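Local coordinates for protein beta-N-acetylglucosaminidase (Thermotoga maritima, PDB 3WO8) that probably hydrolyses terminal non-reducing N-acetyl-D-hexosamine residues from N-acetyl-beta-D-hexosaminides, as a family 3 glycoside hydrolase, at residues Q79-L93 with D139-V150. Residues are numbered along the deposited sequence; the frame is centred on the assembly and turned at random.
Sequences QLEVLKYVPSSPGNL and DIRSYGSDPKIV
The first turn of helix 92-96, through Asn92 and Leu93, packs on the Asp139-Gly144 loop that leads into helix 147-164. The Asn92 carboxamide lies almost flat over one face of the Tyr143 ring, the planes 6° apart and Asn92 CG 3.6 Å from Tyr143 CE1, toward the rim. Asn92 CB adds a CH-pi contact over the same ring, and Asn92 O receives the CA-H of Tyr143, CA to O 3.3 Å. With CG anti to the carbonyl carbon (chi1 -68°), Asn92 also sends ND2 to Arg141 O, a weak, bent bond of 3.4 Å. A leucine in place of Tyr143 would probably leave the carboxamide without its flat stacking surface and freer to turn. Leu93 N gives a second weak bond to Ile140 O, at 3.3 Å, while Leu93 CD1 rests on Gly144 CA.

Both segments belong to the TIM-barrel domain, where they follow the parallel strands 70-72 and 121-122. A type I turn from Asp139 to Ser142 shapes the second, and Ser142 OG closes an ST turn by accepting from Gly144 N.

Gln79 crosses Ile140 at about a right angle and sets CB against Ile140 CD1, 3.4 Å apart, and its extended chain carries OE1 to Ile140 CG1. Leu80 CD2 sits over the centre of the Arg141 guanidinium, 3.7 Å from CZ, and NH2 of that arginine forms a salt bridge with Glu76. The second subunit borders this end: its Thr373 hydrogen-bonds Gln79 O, and its Arg441 forms a salt bridge with Asp139.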
# COMPACT_ATOMS: atom_id res chain seq x y z
N GLN B 79 1.05 -10.57 12.14
CA GLN B 79 0.94 -11.88 11.51
C GLN B 79 -0.04 -11.96 10.34
O GLN B 79 0.27 -12.57 9.31
CB GLN B 79 0.48 -12.91 12.52
CG GLN B 79 0.80 -14.33 12.07
CD GLN B 79 0.20 -15.39 12.96
OE1 GLN B 79 0.51 -15.50 14.15
NE2 GLN B 79 -0.66 -16.21 12.37
N LEU B 80 -1.21 -11.34 10.48
CA LEU B 80 -2.20 -11.41 9.46
C LEU B 80 -2.31 -10.07 8.82
O LEU B 80 -2.81 -9.14 9.44
CB LEU B 80 -3.56 -11.85 10.03
CG LEU B 80 -3.88 -13.33 10.03
CD1 LEU B 80 -2.64 -14.13 10.38
CD2 LEU B 80 -5.01 -13.62 11.02
N GLU B 81 -1.83 -9.98 7.59
CA GLU B 81 -1.85 -8.71 6.85
C GLU B 81 -2.18 -9.01 5.41
O GLU B 81 -1.62 -9.89 4.85
CB GLU B 81 -0.51 -7.96 6.96
CG GLU B 81 -0.22 -7.44 8.35
CD GLU B 81 1.04 -6.55 8.47
OE1 GLU B 81 1.99 -6.71 7.67
OE2 GLU B 81 1.06 -5.67 9.37
N VAL B 82 -3.12 -8.28 4.86
CA VAL B 82 -3.68 -8.55 3.54
C VAL B 82 -3.84 -7.31 2.65
O VAL B 82 -4.10 -7.44 1.46
CB VAL B 82 -5.08 -9.25 3.67
CG1 VAL B 82 -4.97 -10.56 4.42
CG2 VAL B 82 -6.12 -8.38 4.38
N LEU B 83 -3.68 -6.12 3.20
CA LEU B 83 -3.88 -4.89 2.47
C LEU B 83 -2.53 -4.25 2.23
O LEU B 83 -1.83 -3.90 3.19
CB LEU B 83 -4.72 -3.91 3.25
CG LEU B 83 -6.15 -4.29 3.64
CD1 LEU B 83 -6.70 -3.32 4.69
CD2 LEU B 83 -7.04 -4.25 2.41
N LYS B 84 -2.14 -4.10 0.97
CA LYS B 84 -0.85 -3.48 0.66
C LYS B 84 -0.77 -2.03 1.14
O LYS B 84 0.30 -1.59 1.54
CB LYS B 84 -0.54 -3.53 -0.84
CG LYS B 84 -1.45 -2.75 -1.77
CD LYS B 84 -1.23 -3.19 -3.23
CE LYS B 84 -0.19 -2.38 -4.00
NZ LYS B 84 -0.84 -1.19 -4.64
N TYR B 85 -1.91 -1.36 1.18
CA TYR B 85 -2.03 0.04 1.51
C TYR B 85 -1.70 0.43 2.95
O TYR B 85 -1.46 1.58 3.24
CB TYR B 85 -3.45 0.50 1.21
CG TYR B 85 -3.95 0.05 -0.13
CD1 TYR B 85 -3.39 0.55 -1.28
CD2 TYR B 85 -4.97 -0.90 -0.24
CE1 TYR B 85 -3.84 0.17 -2.52
CE2 TYR B 85 -5.44 -1.31 -1.49
CZ TYR B 85 -4.86 -0.76 -2.63
OH TYR B 85 -5.27 -1.12 -3.88
N VAL B 86 -1.73 -0.51 3.86
CA VAL B 86 -1.57 -0.18 5.25
C VAL B 86 -0.17 -0.48 5.63
O VAL B 86 0.35 -1.53 5.30
CB VAL B 86 -2.57 -0.97 6.13
CG1 VAL B 86 -2.36 -0.71 7.62
CG2 VAL B 86 -3.98 -0.59 5.74
N PRO B 87 0.47 0.46 6.32
CA PRO B 87 1.79 0.16 6.78
C PRO B 87 1.75 -1.06 7.62
O PRO B 87 0.87 -1.21 8.44
CB PRO B 87 2.15 1.36 7.62
CG PRO B 87 1.47 2.48 6.92
CD PRO B 87 0.17 1.90 6.40
N SER B 88 2.69 -1.94 7.41
CA SER B 88 2.82 -3.11 8.21
C SER B 88 3.09 -2.74 9.65
O SER B 88 3.52 -1.65 9.94
CB SER B 88 3.91 -4.05 7.66
OG SER B 88 4.10 -5.19 8.49
N SER B 89 2.78 -3.68 10.54
CA SER B 89 2.71 -3.50 11.98
C SER B 89 3.50 -4.66 12.56
O SER B 89 3.49 -5.73 12.00
CB SER B 89 1.24 -3.60 12.44
OG SER B 89 1.10 -3.91 13.83
N PRO B 90 4.18 -4.47 13.68
CA PRO B 90 4.74 -5.68 14.21
C PRO B 90 3.72 -6.63 14.81
O PRO B 90 4.10 -7.77 15.07
CB PRO B 90 5.73 -5.19 15.24
CG PRO B 90 5.23 -3.85 15.64
CD PRO B 90 4.58 -3.27 14.42
N GLY B 91 2.47 -6.20 15.03
CA GLY B 91 1.47 -7.02 15.72
C GLY B 91 1.14 -6.73 17.22
O GLY B 91 1.98 -6.25 18.01
N ASN B 92 -0.10 -7.07 17.61
CA ASN B 92 -0.64 -6.87 18.94
C ASN B 92 0.24 -7.25 20.13
O ASN B 92 0.20 -6.61 21.15
CB ASN B 92 -1.97 -7.61 19.08
CG ASN B 92 -3.07 -7.03 18.22
OD1 ASN B 92 -2.86 -6.08 17.49
ND2 ASN B 92 -4.27 -7.61 18.31
N LEU B 93 1.03 -8.31 20.03
CA LEU B 93 1.89 -8.68 21.15
C LEU B 93 2.97 -7.62 21.35
O LEU B 93 3.18 -7.10 22.45
CB LEU B 93 2.50 -10.06 20.94
CG LEU B 93 3.16 -10.66 22.18
CD1 LEU B 93 2.13 -10.86 23.29
CD2 LEU B 93 3.89 -11.97 21.89
N ASP B 139 -0.68 -16.49 19.86
CA ASP B 139 0.42 -15.83 20.58
C ASP B 139 0.75 -14.40 20.10
O ASP B 139 0.44 -13.43 20.82
CB ASP B 139 1.70 -16.73 20.67
CG ASP B 139 2.17 -17.31 19.33
OD1 ASP B 139 2.20 -16.55 18.33
OD2 ASP B 139 2.55 -18.51 19.30
N ILE B 140 1.34 -14.24 18.90
CA ILE B 140 1.69 -12.89 18.42
C ILE B 140 0.50 -12.05 18.00
O ILE B 140 0.62 -10.84 17.92
CB ILE B 140 2.74 -12.85 17.28
CG1 ILE B 140 2.27 -13.61 16.03
CG2 ILE B 140 4.06 -13.40 17.79
CD1 ILE B 140 3.03 -13.21 14.77
N ARG B 141 -0.64 -12.70 17.78
CA ARG B 141 -1.89 -12.03 17.46
C ARG B 141 -2.70 -11.49 18.64
O ARG B 141 -3.80 -10.94 18.45
CB ARG B 141 -2.81 -13.01 16.75
CG ARG B 141 -2.41 -13.32 15.34
CD ARG B 141 -3.30 -14.39 14.76
NE ARG B 141 -4.69 -13.94 14.69
CZ ARG B 141 -5.73 -14.74 14.50
NH1 ARG B 141 -5.55 -16.05 14.39
NH2 ARG B 141 -6.95 -14.25 14.43
N SER B 142 -2.22 -11.75 19.86
CA SER B 142 -2.90 -11.29 21.06
C SER B 142 -2.10 -10.12 21.60
O SER B 142 -0.88 -10.11 21.51
CB SER B 142 -2.96 -12.39 22.13
OG SER B 142 -3.12 -11.86 23.45
N TYR B 143 -2.78 -9.18 22.24
CA TYR B 143 -2.08 -8.13 22.95
C TYR B 143 -1.18 -8.67 24.05
O TYR B 143 -0.15 -8.07 24.32
CB TYR B 143 -3.07 -7.14 23.53
CG TYR B 143 -3.70 -6.29 22.48
CD1 TYR B 143 -2.92 -5.38 21.76
CD2 TYR B 143 -5.05 -6.40 22.16
CE1 TYR B 143 -3.49 -4.58 20.79
CE2 TYR B 143 -5.62 -5.63 21.18
CZ TYR B 143 -4.84 -4.71 20.50
OH TYR B 143 -5.39 -3.90 19.52
N GLY B 144 -1.54 -9.80 24.66
CA GLY B 144 -0.69 -10.40 25.68
C GLY B 144 -1.47 -11.25 26.65
O GLY B 144 -2.61 -11.64 26.36
N SER B 145 -0.88 -11.56 27.81
CA SER B 145 -1.54 -12.45 28.79
C SER B 145 -2.31 -11.72 29.91
O SER B 145 -3.38 -12.17 30.31
CB SER B 145 -0.57 -13.48 29.38
OG SER B 145 0.62 -12.87 29.84
N ASP B 146 -1.82 -10.58 30.37
CA ASP B 146 -2.53 -9.82 31.41
C ASP B 146 -3.78 -9.20 30.80
O ASP B 146 -3.67 -8.34 29.95
CB ASP B 146 -1.62 -8.74 32.00
CG ASP B 146 -2.35 -7.82 32.98
OD1 ASP B 146 -3.53 -8.06 33.30
OD2 ASP B 146 -1.72 -6.85 33.44
N PRO B 147 -4.98 -9.61 31.25
CA PRO B 147 -6.24 -9.11 30.66
C PRO B 147 -6.49 -7.62 30.78
O PRO B 147 -7.25 -7.06 30.00
CB PRO B 147 -7.32 -9.86 31.45
CG PRO B 147 -6.65 -11.06 31.99
CD PRO B 147 -5.25 -10.60 32.31
N LYS B 148 -5.90 -7.03 31.81
CA LYS B 148 -5.96 -5.59 32.07
C LYS B 148 -5.47 -4.89 30.80
O LYS B 148 -6.19 -4.10 30.18
CB LYS B 148 -5.05 -5.26 33.26
CG LYS B 148 -5.42 -4.03 34.09
CD LYS B 148 -5.79 -4.45 35.52
CE LYS B 148 -7.15 -5.14 35.54
NZ LYS B 148 -7.18 -6.34 36.41
N ILE B 149 -4.24 -5.26 30.42
CA ILE B 149 -3.52 -4.71 29.29
C ILE B 149 -4.28 -4.91 27.97
O ILE B 149 -4.46 -3.97 27.14
CB ILE B 149 -2.14 -5.36 29.22
CG1 ILE B 149 -1.29 -4.82 30.37
CG2 ILE B 149 -1.46 -5.02 27.90
CD1 ILE B 149 0.01 -5.58 30.58
N VAL B 150 -4.77 -6.12 27.80
CA VAL B 150 -5.56 -6.46 26.62
C VAL B 150 -6.80 -5.57 26.51
O VAL B 150 -7.20 -5.14 25.41
CB VAL B 150 -6.00 -7.94 26.64
CG1 VAL B 150 -6.70 -8.32 25.33
CG2 VAL B 150 -4.82 -8.86 26.93